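Tyrosinase (Burkholderia thailandensis, PDB 5ZRD) is a copper-containing monooxygenase that hydroxylates monophenols to catechols and, as a tyrosinase, probably oxidises these further to quinones. Local coordinates at residues V156-R161 with N307-M312. Sequence-based numbering, arbitrary orientation.
Sequences VALSDR and NNTAGM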
ATOM      1  N   VAL A 156      17.151 -13.996 -24.277  1.00 41.43           N
ATOM      2  CA  VAL A 156      16.898 -14.195 -22.871  1.00 38.87           C
ATOM      3  C   VAL A 156      15.389 -14.220 -22.709  1.00 40.32           C
ATOM      4  O   VAL A 156      14.665 -13.867 -23.640  1.00 37.53           O
ATOM      5  CB  VAL A 156      17.492 -13.085 -21.989  1.00 42.33           C
ATOM      6  CG1 VAL A 156      19.009 -13.069 -22.055  1.00 49.67           C
ATOM      7  CG2 VAL A 156      16.930 -11.731 -22.359  1.00 42.66           C
ATOM      8  N   ALA A 157      14.957 -14.592 -21.517  1.00 38.71           N
ATOM      9  CA  ALA A 157      13.546 -14.726 -21.242  1.00 41.81           C
ATOM     10  C   ALA A 157      12.958 -13.353 -20.912  1.00 38.89           C
ATOM     11  O   ALA A 157      13.607 -12.495 -20.384  1.00 38.04           O
ATOM     12  CB  ALA A 157      13.319 -15.699 -20.108  1.00 44.27           C
ATOM     13  N   LEU A 158      11.711 -13.192 -21.276  1.00 39.51           N
ATOM     14  CA  LEU A 158      10.883 -12.172 -20.728  1.00 40.03           C
ATOM     15  C   LEU A 158      10.325 -12.745 -19.440  1.00 36.42           C
ATOM     16  O   LEU A 158       9.474 -13.615 -19.483  1.00 32.90           O
ATOM     17  CB  LEU A 158       9.737 -11.864 -21.693  1.00 38.25           C
ATOM     18  CG  LEU A 158      10.140 -11.133 -22.967  1.00 38.94           C
ATOM     19  CD1 LEU A 158       8.968 -11.071 -23.928  1.00 37.19           C
ATOM     20  CD2 LEU A 158      10.636  -9.736 -22.634  1.00 41.30           C
ATOM     21  N   SER A 159      10.813 -12.264 -18.325  1.00 32.88           N
ATOM     22  CA  SER A 159      10.384 -12.838 -17.084  1.00 36.11           C
ATOM     23  C   SER A 159      10.512 -11.815 -15.952  1.00 33.71           C
ATOM     24  O   SER A 159      11.511 -11.172 -15.848  1.00 36.43           O
ATOM     25  CB  SER A 159      11.209 -14.089 -16.814  1.00 37.65           C
ATOM     26  OG  SER A 159      11.400 -14.294 -15.425  1.00 34.03           O
ATOM     27  N   ASP A 160       9.556 -11.743 -15.045  1.00 36.80           N
ATOM     28  CA  ASP A 160       9.730 -10.877 -13.868  1.00 39.95           C
ATOM     29  C   ASP A 160      10.638 -11.493 -12.761  1.00 43.07           C
ATOM     30  O   ASP A 160      10.998 -10.835 -11.770  1.00 39.06           O
ATOM     31  CB  ASP A 160       8.342 -10.530 -13.379  1.00 43.16           C
ATOM     32  CG  ASP A 160       7.497  -9.785 -14.473  1.00 45.13           C
ATOM     33  OD1 ASP A 160       8.064  -8.920 -15.190  1.00 41.52           O
ATOM     34  OD2 ASP A 160       6.279 -10.089 -14.617  1.00 46.42           O
ATOM     35  N   ARG A 161      10.993 -12.776 -12.926  1.00 48.17           N
ATOM     36  CA  ARG A 161      11.900 -13.489 -12.005  1.00 50.88           C
ATOM     37  C   ARG A 161      11.336 -13.371 -10.581  1.00 43.52           C
ATOM     38  O   ARG A 161      12.063 -13.062  -9.664  1.00 46.24           O
ATOM     39  CB  ARG A 161      13.336 -12.937 -12.098  1.00 55.58           C
ATOM     40  CG  ARG A 161      13.979 -13.027 -13.480  1.00 61.52           C
ATOM     41  CD  ARG A 161      14.821 -14.282 -13.738  1.00 79.51           C
ATOM     42  NE  ARG A 161      14.952 -14.705 -15.149  1.00 90.64           N
ATOM     43  CZ  ARG A 161      15.747 -14.133 -16.069  1.00 94.01           C
ATOM     44  NH1 ARG A 161      16.449 -13.052 -15.761  1.00 95.19           N
ATOM     45  NH2 ARG A 161      15.827 -14.634 -17.297  1.00 72.60           N
ATOM     46  N   ASN A 307      -0.208  -5.309 -27.423  1.00 27.30           N
ATOM     47  CA  ASN A 307       0.911  -4.414 -27.392  1.00 28.63           C
ATOM     48  C   ASN A 307       2.073  -5.055 -26.606  1.00 31.78           C
ATOM     49  O   ASN A 307       3.207  -4.593 -26.687  1.00 29.89           O
ATOM     50  CB  ASN A 307       0.485  -3.059 -26.849  1.00 30.65           C
ATOM     51  CG  ASN A 307      -0.179  -2.188 -27.894  1.00 34.04           C
ATOM     52  OD1 ASN A 307      -1.103  -1.442 -27.572  1.00 39.82           O
ATOM     53  ND2 ASN A 307       0.266  -2.280 -29.136  1.00 33.31           N
ATOM     54  N   ASN A 308       1.818  -6.140 -25.876  1.00 33.38           N
ATOM     55  CA  ASN A 308       2.802  -6.677 -24.906  1.00 30.39           C
ATOM     56  C   ASN A 308       4.138  -7.016 -25.579  1.00 29.39           C
ATOM     57  O   ASN A 308       5.182  -6.546 -25.148  1.00 25.52           O
ATOM     58  CB  ASN A 308       2.248  -7.914 -24.213  1.00 31.59           C
ATOM     59  CG  ASN A 308       1.118  -7.575 -23.284  1.00 28.93           C
ATOM     60  OD1 ASN A 308       1.265  -7.591 -22.053  1.00 30.10           O
ATOM     61  ND2 ASN A 308       0.020  -7.187 -23.883  1.00 28.35           N
ATOM     62  N   THR A 309       4.096  -7.794 -26.658  1.00 30.07           N
ATOM     63  CA  THR A 309       5.312  -8.285 -27.302  1.00 30.24           C
ATOM     64  C   THR A 309       5.274  -8.084 -28.820  1.00 30.74           C
ATOM     65  O   THR A 309       6.122  -8.595 -29.538  1.00 32.61           O
ATOM     66  CB  THR A 309       5.513  -9.780 -26.996  1.00 36.17           C
ATOM     67  OG1 THR A 309       4.382 -10.569 -27.402  1.00 33.75           O
ATOM     68  CG2 THR A 309       5.742 -10.009 -25.522  1.00 38.59           C
ATOM     69  N   ALA A 310       4.352  -7.297 -29.335  1.00 33.14           N
ATOM     70  CA  ALA A 310       4.327  -7.025 -30.792  1.00 29.40           C
ATOM     71  C   ALA A 310       5.671  -6.488 -31.284  1.00 27.33           C
ATOM     72  O   ALA A 310       6.074  -6.726 -32.412  1.00 25.49           O
ATOM     73  CB  ALA A 310       3.255  -6.024 -31.092  1.00 29.73           C
ATOM     74  N   GLY A 311       6.342  -5.704 -30.457  1.00 32.55           N
ATOM     75  CA  GLY A 311       7.626  -5.114 -30.886  1.00 33.27           C
ATOM     76  C   GLY A 311       8.713  -6.161 -31.116  1.00 33.19           C
ATOM     77  O   GLY A 311       9.726  -5.833 -31.714  1.00 30.09           O
ATOM     78  N   MET A 312       8.518  -7.410 -30.674  1.00 32.55           N
ATOM     79  CA  MET A 312       9.556  -8.443 -30.865  1.00 30.01           C
ATOM     80  C   MET A 312       9.392  -9.085 -32.235  1.00 28.53           C
ATOM     81  O   MET A 312      10.251  -9.822 -32.639  1.00 30.12           O
ATOM     82  CB  MET A 312       9.485  -9.546 -29.810  1.00 27.97           C
ATOM     83  CG  MET A 312       9.756  -9.081 -28.402  1.00 26.30           C
ATOM     84  SD  MET A 312      11.404  -8.356 -28.227  1.00 34.43           S
ATOM     85  CE  MET A 312      11.390  -7.815 -26.525  1.00 34.13           C
TER
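Met312 N donates to Thr309 O over 2.9 Å, closing a turn that links the two residues Leu158 touches from across the contact. Thr309 gives its two branches different tasks: the hydroxyl OG1 is hydrogen-bonded to Asp303 OD2, while the methyl CG2 is given over to the leucine. The first torsion of Thr309 (57°) puts CG2 anti to the carbonyl carbon, beside the backbone N, and there the methyl meets 156-161. Leu158 CD1 then lies 3.8 Å from Thr309 CG2, methyl against methyl. The second methyl of the leucine fork reaches the far end of Met312, with Leu158 CD2 4.4 Å from Met312 CE, a looser touch. The CA atoms of Leu158 and Thr309 stand 9.5 Å apart; between these two segments the meeting is made by side chains, with no hydrogen bond across, and it illustrates how one branched residue can touch two partners on a neighbouring loop. Asn307, two residues before that turn, belongs to the pocket around the bound oxygen atom at the copper centre, whereas the Thr309 side chain is about 11 Å from a copper ion. Phe51 of helix 50-57 touches both Leu158 and Met312, and the contact thus packs the loop between strands 143-146 and 165-167 against the one leading into helix 315-334.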